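Local atomic coordinates of metal-dependent hydrolase (Lactobacillus plantarum, PDB entry 2F6K), a protein that probably catalyses the metal-dependent decarboxylation of aminocarboxymuconate semialdehyde, an intermediate of tryptophan breakdown, at a manganese site in a TIM-barrel fold. Residues A95-P100 and V121-N126; G129-S134 and T181-N186; V151-N156 and I199-P204; G175-T180 and G207-I212. All blocks are in the same frame, centred on the assembly; numbering follows the deposited sequence.

Interaction 1: residues A95-P100 and V121-N126; sequences ASLPIP and VTVPTN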
loop_
_atom_site.group_PDB
_atom_site.type_symbol
_atom_site.label_atom_id
_atom_site.label_comp_id
_atom_site.label_asym_id
_atom_site.label_seq_id
_atom_site.Cartn_x
_atom_site.Cartn_y
_atom_site.Cartn_z
ATOM N N ALA A 95 -19.540 23.537 -7.442
ATOM C CA ALA A 95 -18.158 23.962 -7.320
ATOM C C ALA A 95 -17.240 22.881 -6.751
ATOM O O ALA A 95 -17.659 22.066 -5.921
ATOM C CB ALA A 95 -18.082 25.202 -6.456
ATOM N N SER A 96 -15.987 22.875 -7.202
ATOM C CA SER A 96 -15.002 21.928 -6.692
ATOM C C SER A 96 -14.314 22.625 -5.518
ATOM O O SER A 96 -14.380 23.849 -5.402
ATOM C CB SER A 96 -13.973 21.569 -7.769
ATOM O OG SER A 96 -14.554 20.765 -8.779
ATOM N N LEU A 97 -13.661 21.856 -4.652
ATOM C CA LEU A 97 -12.992 22.426 -3.492
ATOM C C LEU A 97 -11.512 22.062 -3.467
ATOM O O LEU A 97 -11.131 20.934 -3.789
ATOM C CB LEU A 97 -13.662 21.937 -2.207
ATOM C CG LEU A 97 -15.163 22.191 -2.057
ATOM C CD1 LEU A 97 -15.630 21.657 -0.711
ATOM C CD2 LEU A 97 -15.457 23.670 -2.161
ATOM N N PRO A 98 -10.658 23.016 -3.068
ATOM C CA PRO A 98 -9.211 22.800 -2.999
ATOM C C PRO A 98 -8.793 21.873 -1.859
ATOM O O PRO A 98 -7.849 22.158 -1.120
ATOM C CB PRO A 98 -8.667 24.216 -2.844
ATOM C CG PRO A 98 -9.708 24.860 -1.998
ATOM C CD PRO A 98 -11.002 24.381 -2.639
ATOM N N ILE A 99 -9.514 20.768 -1.706
ATOM C CA ILE A 99 -9.183 19.782 -0.687
ATOM C C ILE A 99 -7.809 19.243 -1.084
ATOM O O ILE A 99 -7.510 19.153 -2.278
ATOM C CB ILE A 99 -10.226 18.654 -0.680
ATOM C CG1 ILE A 99 -11.533 19.184 -0.066
ATOM C CG2 ILE A 99 -9.691 17.432 0.059
ATOM C CD1 ILE A 99 -12.683 18.190 -0.077
ATOM N N PRO A 100 -6.971 18.836 -0.112
ATOM C CA PRO A 100 -7.074 18.780 1.349
ATOM C C PRO A 100 -6.710 20.035 2.133
ATOM O O PRO A 100 -6.366 19.937 3.308
ATOM C CB PRO A 100 -6.118 17.658 1.692
ATOM C CG PRO A 100 -4.954 18.006 0.794
ATOM C CD PRO A 100 -5.659 18.301 -0.539
ATOM N N VAL A 121 -21.679 21.964 -4.021
ATOM C CA VAL A 121 -20.314 21.545 -4.283
ATOM C C VAL A 121 -20.210 20.067 -4.630
ATOM O O VAL A 121 -21.112 19.273 -4.341
ATOM C CB VAL A 121 -19.388 21.807 -3.064
ATOM C CG1 VAL A 121 -19.409 23.277 -2.696
ATOM C CG2 VAL A 121 -19.818 20.951 -1.887
ATOM N N THR A 122 -19.104 19.717 -5.276
ATOM C CA THR A 122 -18.826 18.335 -5.622
ATOM C C THR A 122 -17.511 18.027 -4.928
ATOM O O THR A 122 -16.608 18.861 -4.924
ATOM C CB THR A 122 -18.669 18.117 -7.145
ATOM O OG1 THR A 122 -18.270 16.760 -7.383
ATOM C CG2 THR A 122 -17.625 19.031 -7.728
ATOM N N VAL A 123 -17.409 16.850 -4.326
ATOM C CA VAL A 123 -16.186 16.478 -3.630
ATOM C C VAL A 123 -15.748 15.051 -3.952
ATOM O O VAL A 123 -16.573 14.169 -4.234
ATOM C CB VAL A 123 -16.354 16.628 -2.088
ATOM C CG1 VAL A 123 -16.688 18.072 -1.749
ATOM C CG2 VAL A 123 -17.459 15.694 -1.568
ATOM N N PRO A 124 -14.434 14.804 -3.919
ATOM C CA PRO A 124 -13.911 13.472 -4.209
ATOM C C PRO A 124 -14.058 12.579 -2.992
ATOM O O PRO A 124 -13.871 13.036 -1.862
ATOM C CB PRO A 124 -12.450 13.750 -4.534
ATOM C CG PRO A 124 -12.119 14.852 -3.580
ATOM C CD PRO A 124 -13.336 15.762 -3.693
ATOM N N THR A 125 -14.397 11.312 -3.216
ATOM C CA THR A 125 -14.535 10.374 -2.113
ATOM C C THR A 125 -13.230 10.427 -1.343
ATOM O O THR A 125 -13.218 10.346 -0.117
ATOM C CB THR A 125 -14.781 8.953 -2.623
ATOM O OG1 THR A 125 -13.888 8.678 -3.708
ATOM C CG2 THR A 125 -16.226 8.806 -3.098
ATOM N N ASN A 126 -12.126 10.571 -2.072
ATOM C CA ASN A 126 -10.806 10.686 -1.449
ATOM C C ASN A 126 -9.905 11.467 -2.387
ATOM O O ASN A 126 -9.973 11.302 -3.610
ATOM C CB ASN A 126 -10.192 9.310 -1.167
ATOM C CG ASN A 126 -9.220 8.868 -2.249
ATOM O OD1 ASN A 126 -8.101 9.380 -2.353
ATOM N ND2 ASN A 126 -9.645 7.915 -3.064
HETATM O O HOH W 1 -13.838 19.193 -5.504
#
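A95 and V121 pair where two parallel strands of a TIM barrel, 91-95 and 120-124, lie side by side before the first gives way to the loop leading to helix 102-114. The carbonyl oxygen of A95 meets two neighbouring groups of the 121-124 strand: it accepts T122 N at 2.8 Å in a nearly straight bond (163° at the hydrogen) and also lies 3.2 Å from V121 CA, a weaker CH contact. One step further on, the pairing is carried by water. L97 N is 4.2 Å from T122 O, and a single water lies between them, accepting from L97 N and donating to T122 O, each at 2.8 Å.

Side chains fill in beside this spread ladder. With CG anti to its carbonyl carbon (chi1 -56°), L97 turns its fork to the strand, so that CD1 lies 3.9 Å from V123 CG1 while CD2 meets V121 CG1 at 4.0 Å. I99 CD1 follows, touching V123 CG1 and the ring of P124. Helix 102-114 packs on L97 through T108 and V109, which places this apolar cluster between barrel wall and helix. S96 OG rests on T122 CG2, and S96 N is hydrogen-bonded to N77 OD1.

One direct bond and one water thus provide partners for A95 O, T122 N, L97 N and T122 O; past A95 the contact passes from backbone bonding to apolar contacts of L97 and I99 with V121, V123 and P124.

Interaction 2: residues G129-S134 and T181-N186; sequences GLYFGS and TMTFIN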
loop_
_atom_site.group_PDB
_atom_site.type_symbol
_atom_site.label_atom_id
_atom_site.label_comp_id
_atom_site.label_asym_id
_atom_site.label_seq_id
_atom_site.Cartn_x
_atom_site.Cartn_y
_atom_site.Cartn_z
ATOM N N GLY A 129 -5.775 10.157 -0.790
ATOM C CA GLY A 129 -5.702 9.568 0.536
ATOM C C GLY A 129 -6.541 10.200 1.630
ATOM O O GLY A 129 -6.766 9.579 2.671
ATOM N N LEU A 130 -6.980 11.439 1.428
ATOM C CA LEU A 130 -7.828 12.090 2.419
ATOM C C LEU A 130 -9.271 11.796 2.008
ATOM O O LEU A 130 -9.782 12.374 1.049
ATOM C CB LEU A 130 -7.581 13.603 2.450
ATOM C CG LEU A 130 -8.193 14.333 3.659
ATOM C CD1 LEU A 130 -7.707 15.768 3.704
ATOM C CD2 LEU A 130 -9.707 14.294 3.578
ATOM N N TYR A 131 -9.917 10.882 2.726
ATOM C CA TYR A 131 -11.290 10.505 2.417
ATOM C C TYR A 131 -12.294 11.488 2.998
ATOM O O TYR A 131 -12.118 11.993 4.112
ATOM C CB TYR A 131 -11.586 9.082 2.925
ATOM C CG TYR A 131 -11.035 8.004 2.019
ATOM C CD1 TYR A 131 -9.670 7.714 1.993
ATOM C CD2 TYR A 131 -11.862 7.359 1.094
ATOM C CE1 TYR A 131 -9.140 6.823 1.060
ATOM C CE2 TYR A 131 -11.342 6.468 0.153
ATOM C CZ TYR A 131 -9.981 6.210 0.137
ATOM O OH TYR A 131 -9.448 5.402 -0.844
ATOM N N PHE A 132 -13.353 11.762 2.241
ATOM C CA PHE A 132 -14.347 12.698 2.720
ATOM C C PHE A 132 -14.891 12.159 4.031
ATOM O O PHE A 132 -14.981 10.951 4.223
ATOM C CB PHE A 132 -15.467 12.867 1.704
ATOM C CG PHE A 132 -16.224 14.150 1.864
ATOM C CD1 PHE A 132 -15.581 15.377 1.679
ATOM C CD2 PHE A 132 -17.574 14.142 2.207
ATOM C CE1 PHE A 132 -16.278 16.582 1.836
ATOM C CE2 PHE A 132 -18.278 15.339 2.366
ATOM C CZ PHE A 132 -17.628 16.560 2.180
ATOM N N GLY A 133 -15.239 13.057 4.940
ATOM C CA GLY A 133 -15.738 12.630 6.228
ATOM C C GLY A 133 -14.638 12.797 7.258
ATOM O O GLY A 133 -14.905 12.860 8.455
ATOM N N SER A 134 -13.394 12.875 6.790
ATOM C CA SER A 134 -12.243 13.050 7.673
ATOM C C SER A 134 -12.330 14.354 8.461
ATOM O O SER A 134 -12.639 15.413 7.904
ATOM C CB SER A 134 -10.941 13.004 6.873
ATOM O OG SER A 134 -9.816 13.173 7.717
ATOM N N THR A 181 -18.198 3.316 -1.374
ATOM C CA THR A 181 -18.657 2.509 -0.263
ATOM C C THR A 181 -17.831 2.760 0.992
ATOM O O THR A 181 -18.378 2.919 2.090
ATOM C CB THR A 181 -18.600 1.012 -0.603
ATOM O OG1 THR A 181 -19.254 0.773 -1.859
ATOM C CG2 THR A 181 -19.315 0.206 0.481
HETATM N N MSE A 182 -16.513 2.794 0.834
HETATM C CA MSE A 182 -15.651 3.026 1.983
HETATM C C MSE A 182 -15.902 4.424 2.543
HETATM O O MSE A 182 -15.945 4.608 3.760
HETATM C CB MSE A 182 -14.177 2.863 1.597
HETATM C CG MSE A 182 -13.799 1.452 1.150
HETATM SE SE MSE A 182 -11.860 1.183 1.003
HETATM C CE MSE A 182 -11.553 1.987 -0.729
ATOM N N THR A 183 -16.098 5.395 1.652
ATOM C CA THR A 183 -16.336 6.764 2.073
ATOM C C THR A 183 -17.639 6.944 2.853
ATOM O O THR A 183 -17.665 7.663 3.851
ATOM C CB THR A 183 -16.326 7.727 0.874
ATOM O OG1 THR A 183 -15.058 7.646 0.212
ATOM C CG2 THR A 183 -16.547 9.168 1.341
ATOM N N PHE A 184 -18.715 6.302 2.403
ATOM C CA PHE A 184 -20.000 6.401 3.093
ATOM C C PHE A 184 -19.876 5.903 4.535
ATOM O O PHE A 184 -20.370 6.527 5.471
ATOM C CB PHE A 184 -21.057 5.559 2.379
ATOM C CG PHE A 184 -22.393 5.550 3.068
ATOM C CD1 PHE A 184 -23.226 6.662 3.015
ATOM C CD2 PHE A 184 -22.833 4.423 3.744
ATOM C CE1 PHE A 184 -24.479 6.649 3.616
ATOM C CE2 PHE A 184 -24.094 4.398 4.354
ATOM C CZ PHE A 184 -24.914 5.514 4.286
ATOM N N ILE A 185 -19.223 4.764 4.705
ATOM C CA ILE A 185 -19.062 4.199 6.021
ATOM C C ILE A 185 -18.166 5.105 6.866
ATOM O O ILE A 185 -18.381 5.263 8.067
ATOM C CB ILE A 185 -18.468 2.781 5.911
ATOM C CG1 ILE A 185 -19.404 1.919 5.056
ATOM C CG2 ILE A 185 -18.272 2.179 7.295
ATOM C CD1 ILE A 185 -18.977 0.474 4.887
ATOM N N ASN A 186 -17.173 5.714 6.228
ATOM C CA ASN A 186 -16.264 6.596 6.937
ATOM C C ASN A 186 -17.103 7.727 7.523
ATOM O O ASN A 186 -16.896 8.163 8.658
ATOM C CB ASN A 186 -15.226 7.156 5.965
ATOM C CG ASN A 186 -14.065 7.822 6.673
ATOM O OD1 ASN A 186 -13.822 9.015 6.505
ATOM N ND2 ASN A 186 -13.339 7.052 7.470
#
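Y131 and F132 run along one side of helix 171-189, the CA atoms of Y131 and T183 being 6.3 Å apart, and a type II turn from Y131 to S134, with S134 N bonded to Y131 O, then leads the chain past N186. In this TIM barrel the segment carries the second strand of a two-stranded antiparallel pair (126-127 and 130-131), inserted after barrel strand 120-124, and packs against the helix following strand 150-154. G133 takes the third position of the turn with positive phi (103°), and its backbone lies against the side chain of N186.

Y131 meets the helix with the rim of its ring. CG stands anti to the carbonyl carbon (chi1 -79°), which swings the ring toward T183, whose OG1 lies in the ring plane at the edge, 3.3 Å from Y131 CD2. T183 OG1 is hydrogen-bonded to D179 O, one turn back. At the far end of the ring, Y131 OH is hydrogen-bonded to D179 OD1 and A159 N. The selenomethionine M182 turns about its CG-SE bond (chi3 -81°) and brings CE to 4.0 Å from Y131 OH. P162 of a third subunit packs on Y131 and D166 of that subunit on M182, so the contact is itself part of a subunit interface.

F132 sends its ring away from the helix, onto V151 and L153 of the barrel wall, leaving its CB 3.9 Å from T183 CG2.

Interaction 3: residues V151-N156 and I199-P204; sequences VALHPN and IKVIIP. With MN (manganese (II) ion), chain C.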
loop_
_atom_site.group_PDB
_atom_site.type_symbol
_atom_site.label_atom_id
_atom_site.label_comp_id
_atom_site.label_asym_id
_atom_site.label_seq_id
_atom_site.Cartn_x
_atom_site.Cartn_y
_atom_site.Cartn_z
ATOM N N VAL A 151 -24.050 18.514 -1.381
ATOM C CA VAL A 151 -22.690 18.018 -1.504
ATOM C C VAL A 151 -22.733 16.704 -2.277
ATOM O O VAL A 151 -23.258 15.698 -1.791
ATOM C CB VAL A 151 -22.057 17.781 -0.125
ATOM C CG1 VAL A 151 -20.740 17.068 -0.278
ATOM C CG2 VAL A 151 -21.844 19.111 0.584
ATOM N N ALA A 152 -22.200 16.719 -3.493
ATOM C CA ALA A 152 -22.194 15.517 -4.321
ATOM C C ALA A 152 -20.839 14.833 -4.303
ATOM O O ALA A 152 -19.836 15.415 -4.732
ATOM C CB ALA A 152 -22.577 15.862 -5.758
ATOM N N LEU A 153 -20.817 13.601 -3.796
ATOM C CA LEU A 153 -19.592 12.815 -3.746
ATOM C C LEU A 153 -19.316 12.261 -5.133
ATOM O O LEU A 153 -20.245 11.926 -5.875
ATOM C CB LEU A 153 -19.735 11.617 -2.800
ATOM C CG LEU A 153 -20.087 11.771 -1.323
ATOM C CD1 LEU A 153 -19.943 10.406 -0.636
ATOM C CD2 LEU A 153 -19.171 12.784 -0.666
ATOM N N HIS A 154 -18.047 12.192 -5.503
ATOM C CA HIS A 154 -17.702 11.583 -6.777
ATOM C C HIS A 154 -16.536 10.645 -6.511
ATOM O O HIS A 154 -15.499 11.038 -5.966
ATOM C CB HIS A 154 -17.338 12.598 -7.860
ATOM C CG HIS A 154 -17.397 12.021 -9.239
ATOM N ND1 HIS A 154 -16.500 11.072 -9.687
ATOM C CD2 HIS A 154 -18.292 12.193 -10.242
ATOM C CE1 HIS A 154 -16.841 10.688 -10.906
ATOM N NE2 HIS A 154 -17.925 11.352 -11.265
ATOM N N PRO A 155 -16.700 9.376 -6.893
ATOM C CA PRO A 155 -15.640 8.396 -6.664
ATOM C C PRO A 155 -14.331 8.681 -7.375
ATOM O O PRO A 155 -14.300 9.206 -8.491
ATOM C CB PRO A 155 -16.284 7.084 -7.121
ATOM C CG PRO A 155 -17.144 7.529 -8.262
ATOM C CD PRO A 155 -17.780 8.808 -7.726
ATOM N N ASN A 156 -13.250 8.347 -6.683
ATOM C CA ASN A 156 -11.903 8.466 -7.208
ATOM C C ASN A 156 -11.266 7.102 -6.984
ATOM O O ASN A 156 -11.785 6.280 -6.216
ATOM C CB ASN A 156 -11.100 9.518 -6.451
ATOM C CG ASN A 156 -11.266 10.903 -7.028
ATOM O OD1 ASN A 156 -10.282 11.571 -7.344
ATOM N ND2 ASN A 156 -12.517 11.348 -7.169
ATOM N N ILE A 199 -26.811 19.370 5.526
ATOM C CA ILE A 199 -26.179 19.142 4.239
ATOM C C ILE A 199 -26.971 18.074 3.512
ATOM O O ILE A 199 -27.439 17.118 4.124
ATOM C CB ILE A 199 -24.735 18.647 4.392
ATOM C CG1 ILE A 199 -23.893 19.721 5.090
ATOM C CG2 ILE A 199 -24.162 18.299 3.016
ATOM C CD1 ILE A 199 -22.458 19.314 5.343
ATOM N N LYS A 200 -27.131 18.250 2.207
ATOM C CA LYS A 200 -27.856 17.285 1.395
ATOM C C LYS A 200 -26.808 16.562 0.571
ATOM O O LYS A 200 -26.309 17.086 -0.426
ATOM C CB LYS A 200 -28.845 18.006 0.494
ATOM C CG LYS A 200 -29.864 18.813 1.267
ATOM C CD LYS A 200 -30.431 19.938 0.419
ATOM C CE LYS A 200 -31.479 20.704 1.193
ATOM N NZ LYS A 200 -30.985 21.052 2.563
ATOM N N VAL A 201 -26.476 15.355 1.011
ATOM C CA VAL A 201 -25.464 14.538 0.367
ATOM C C VAL A 201 -25.988 13.632 -0.736
ATOM O O VAL A 201 -26.849 12.784 -0.513
ATOM C CB VAL A 201 -24.752 13.674 1.426
ATOM C CG1 VAL A 201 -23.720 12.767 0.782
ATOM C CG2 VAL A 201 -24.111 14.575 2.456
ATOM N N ILE A 202 -25.459 13.819 -1.937
ATOM C CA ILE A 202 -25.831 12.982 -3.072
ATOM C C ILE A 202 -24.744 11.907 -3.235
ATOM O O ILE A 202 -23.577 12.233 -3.481
ATOM C CB ILE A 202 -25.884 13.796 -4.385
ATOM C CG1 ILE A 202 -26.929 14.913 -4.282
ATOM C CG2 ILE A 202 -26.189 12.870 -5.560
ATOM C CD1 ILE A 202 -26.960 15.838 -5.506
ATOM N N ILE A 203 -25.113 10.639 -3.078
ATOM C CA ILE A 203 -24.161 9.543 -3.255
ATOM C C ILE A 203 -24.401 8.996 -4.674
ATOM O O ILE A 203 -25.491 8.529 -4.999
ATOM C CB ILE A 203 -24.373 8.463 -2.179
ATOM C CG1 ILE A 203 -24.057 9.063 -0.802
ATOM C CG2 ILE A 203 -23.474 7.271 -2.445
ATOM C CD1 ILE A 203 -24.314 8.137 0.354
ATOM N N PRO A 204 -23.376 9.057 -5.534
ATOM C CA PRO A 204 -23.443 8.600 -6.927
ATOM C C PRO A 204 -23.596 7.110 -7.195
ATOM O O PRO A 204 -23.373 6.272 -6.313
ATOM C CB PRO A 204 -22.144 9.138 -7.513
ATOM C CG PRO A 204 -21.194 8.936 -6.375
ATOM C CD PRO A 204 -21.992 9.432 -5.180
HETATM MN MN MN C . -18.949 10.731 -12.990
HETATM O O HOH W 2 -18.733 8.673 -12.730
HETATM O O HOH W 3 -16.989 10.619 -14.198
#
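The flat imidazole of H154 stands beside the point where the side chains of P155 and P204 slide past each other in opposite directions, P155 CD lying 3.7 Å from P204 CG, just beyond the ends of two neighbouring parallel strands of the TIM barrel, 150-154 and 200-203. The imidazole is held at two points of its edge. NE2 binds the manganese ion at 2.1 Å, while ND1, on the other side of the ring, donates in the ring plane to P155 O at 3.1 Å, a second-shell bond that limits rotation of the ring. The rings of H7 and H9 meet it at steep angles; these two histidines, D266 and two waters complete six ligands around the metal. With CG anti to its own backbone N (chi1 -162°), H154 turns from strand 200-203 toward the C-terminal end of the barrel strands, where the manganese ion lies, as in other amidohydrolases.

Behind the site the strands, inclined at 25°, form a regular parallel ladder. V151 N gives to K200 O at 2.8 Å, I202 N returns a bond to V151 O at 2.9 Å, and L153 N reaches I202 O at 3.1 Å, approaching almost in line with that carbonyl (168° at the oxygen). A152 and I202 stand on one face of the sheet, V151 and V201 on the other, where L153 also leans on V201 and I203. At the start of the ladder, V151 CG2 touches I199 CG2 at 3.5 Å.

Interaction 4: residues G175-T180 and G207-I212; sequences GFFMDT and GAFLGI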
loop_
_atom_site.group_PDB
_atom_site.type_symbol
_atom_site.label_atom_id
_atom_site.label_comp_id
_atom_site.label_asym_id
_atom_site.label_seq_id
_atom_site.Cartn_x
_atom_site.Cartn_y
_atom_site.Cartn_z
ATOM N N GLY A 175 -13.146 -0.128 -8.726
ATOM C CA GLY A 175 -12.521 0.801 -7.802
ATOM C C GLY A 175 -13.430 1.920 -7.326
ATOM O O GLY A 175 -13.525 2.193 -6.123
ATOM N N PHE A 176 -14.101 2.582 -8.260
ATOM C CA PHE A 176 -14.996 3.667 -7.887
ATOM C C PHE A 176 -16.013 3.206 -6.843
ATOM O O PHE A 176 -16.224 3.874 -5.833
ATOM C CB PHE A 176 -15.723 4.202 -9.119
ATOM C CG PHE A 176 -14.932 5.208 -9.910
ATOM C CD1 PHE A 176 -13.642 5.565 -9.529
ATOM C CD2 PHE A 176 -15.490 5.812 -11.038
ATOM C CE1 PHE A 176 -12.917 6.512 -10.259
ATOM C CE2 PHE A 176 -14.774 6.760 -11.777
ATOM C CZ PHE A 176 -13.490 7.112 -11.389
ATOM N N PHE A 177 -16.639 2.058 -7.083
ATOM C CA PHE A 177 -17.624 1.553 -6.145
ATOM C C PHE A 177 -17.045 1.260 -4.780
ATOM O O PHE A 177 -17.656 1.579 -3.758
ATOM C CB PHE A 177 -18.312 0.310 -6.692
ATOM C CG PHE A 177 -19.444 0.618 -7.629
ATOM C CD1 PHE A 177 -20.553 -0.216 -7.695
ATOM C CD2 PHE A 177 -19.415 1.757 -8.425
ATOM C CE1 PHE A 177 -21.619 0.079 -8.532
ATOM C CE2 PHE A 177 -20.479 2.061 -9.269
ATOM C CZ PHE A 177 -21.584 1.217 -9.319
HETATM N N MSE A 178 -15.867 0.654 -4.750
HETATM C CA MSE A 178 -15.251 0.352 -3.474
HETATM C C MSE A 178 -14.990 1.654 -2.727
HETATM O O MSE A 178 -15.208 1.738 -1.512
HETATM C CB MSE A 178 -13.953 -0.425 -3.679
HETATM C CG MSE A 178 -14.158 -1.785 -4.350
HETATM SE SE MSE A 178 -12.575 -2.934 -4.335
HETATM C CE MSE A 178 -11.410 -1.869 -5.466
ATOM N N ASP A 179 -14.565 2.687 -3.451
ATOM C CA ASP A 179 -14.271 3.953 -2.796
ATOM C C ASP A 179 -15.495 4.677 -2.260
ATOM O O ASP A 179 -15.462 5.210 -1.148
ATOM C CB ASP A 179 -13.493 4.880 -3.723
ATOM C CG ASP A 179 -12.401 5.630 -2.986
ATOM O OD1 ASP A 179 -11.485 4.973 -2.447
ATOM O OD2 ASP A 179 -12.461 6.871 -2.928
ATOM N N THR A 180 -16.571 4.697 -3.037
ATOM C CA THR A 180 -17.789 5.351 -2.595
ATOM C C THR A 180 -18.286 4.641 -1.349
ATOM O O THR A 180 -18.707 5.278 -0.381
ATOM C CB THR A 180 -18.883 5.304 -3.675
ATOM O OG1 THR A 180 -18.515 6.169 -4.757
ATOM C CG2 THR A 180 -20.227 5.760 -3.103
ATOM N N GLY A 207 -25.666 4.408 -4.999
ATOM C CA GLY A 207 -25.112 3.957 -3.729
ATOM C C GLY A 207 -24.023 2.910 -3.779
ATOM O O GLY A 207 -23.682 2.319 -2.748
ATOM N N ALA A 208 -23.472 2.685 -4.970
ATOM C CA ALA A 208 -22.415 1.700 -5.161
ATOM C C ALA A 208 -22.803 0.379 -4.495
ATOM O O ALA A 208 -23.778 -0.247 -4.902
ATOM C CB ALA A 208 -21.101 2.228 -4.599
ATOM N N PHE A 209 -22.064 -0.032 -3.468
ATOM C CA PHE A 209 -22.341 -1.291 -2.772
ATOM C C PHE A 209 -23.199 -1.156 -1.517
ATOM O O PHE A 209 -23.421 -2.148 -0.809
ATOM C CB PHE A 209 -21.030 -1.977 -2.376
ATOM C CG PHE A 209 -20.185 -2.409 -3.544
ATOM C CD1 PHE A 209 -18.798 -2.361 -3.459
ATOM C CD2 PHE A 209 -20.774 -2.842 -4.732
ATOM C CE1 PHE A 209 -18.006 -2.729 -4.536
ATOM C CE2 PHE A 209 -19.989 -3.215 -5.818
ATOM C CZ PHE A 209 -18.596 -3.156 -5.719
ATOM N N LEU A 210 -23.671 0.052 -1.221
ATOM C CA LEU A 210 -24.485 0.234 -0.025
ATOM C C LEU A 210 -25.690 -0.718 0.007
ATOM O O LEU A 210 -26.040 -1.245 1.063
ATOM C CB LEU A 210 -24.949 1.691 0.089
ATOM C CG LEU A 210 -23.811 2.715 0.175
ATOM C CD1 LEU A 210 -24.362 4.080 0.595
ATOM C CD2 LEU A 210 -22.768 2.230 1.174
ATOM N N GLY A 211 -26.305 -0.950 -1.151
ATOM C CA GLY A 211 -27.445 -1.844 -1.225
ATOM C C GLY A 211 -27.188 -3.206 -0.606
ATOM O O GLY A 211 -28.115 -3.861 -0.132
ATOM N N ILE A 212 -25.932 -3.642 -0.597
ATOM C CA ILE A 212 -25.599 -4.939 -0.014
ATOM C C ILE A 212 -24.889 -4.910 1.352
ATOM O O ILE A 212 -25.146 -5.768 2.197
ATOM C CB ILE A 212 -24.742 -5.768 -0.989
ATOM C CG1 ILE A 212 -25.595 -6.168 -2.197
ATOM C CG2 ILE A 212 -24.157 -6.994 -0.277
ATOM C CD1 ILE A 212 -24.852 -7.023 -3.226
#
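F177 and F209 cross at about a right angle, their ring planes 75° apart and centroids separated by 5.5 Å, in an offset edge-to-face pair. The edge belongs to F177, which brings CD1 to 3.6 Å from F209 CE2; the face belongs to F209. Over that same ring sits F177 CB, 3.9 Å from the centroid.

The F177 ring offers a face of its own to A208. A208 CA stands 3.9 Å from the ring centroid in a CH-pi contact, and A208 CB lies 3.6 Å from F177 O and 3.9 Å from T180 CB. One alanine thus wedges between an aromatic ring and the helix backbone. A type II' turn from G207 to L210 presents it there, with L210 N bonded back to G207 O at 2.7 Å. In F209, chi1 of -64° sets CG beside the backbone N and carries the ring back to the helix, while CG of the selenomethionine M178 lies at the rim of this ring, 4.0 Å from F209 CE1. The F209 of a third subunit stacks on this one, and M182 of that subunit packs on M178.

No hydrogen bond joins the two segments. The arrangement belongs to the outer helical layer of a TIM barrel, where the turn after strand 200-203 starts helix 210-225 against helix 171-189, which follows strand 150-154.

Overall arrangement
Read from the N terminus, interaction 1 closes first, spanning helix 102-114 between two adjacent strands, and it is complete before the others open. The remaining three interlock: 129-134, 151-156 and 175-180 open in turn and are met in the same order by 181-186, 199-204 and 207-212, so interactions 2, 3 and 4 all cross one another and none nests. Strands 120-124 and 150-154 are neighbours, which joins interactions 1 and 3 within the barrel wall; helix 171-189 serves interactions 2 and 4. D179 draws these parts together, accepting from T125, N126 and Y131. Interactions 2 and 4 also face the third subunit, whereas interaction 3 reaches the manganese ion.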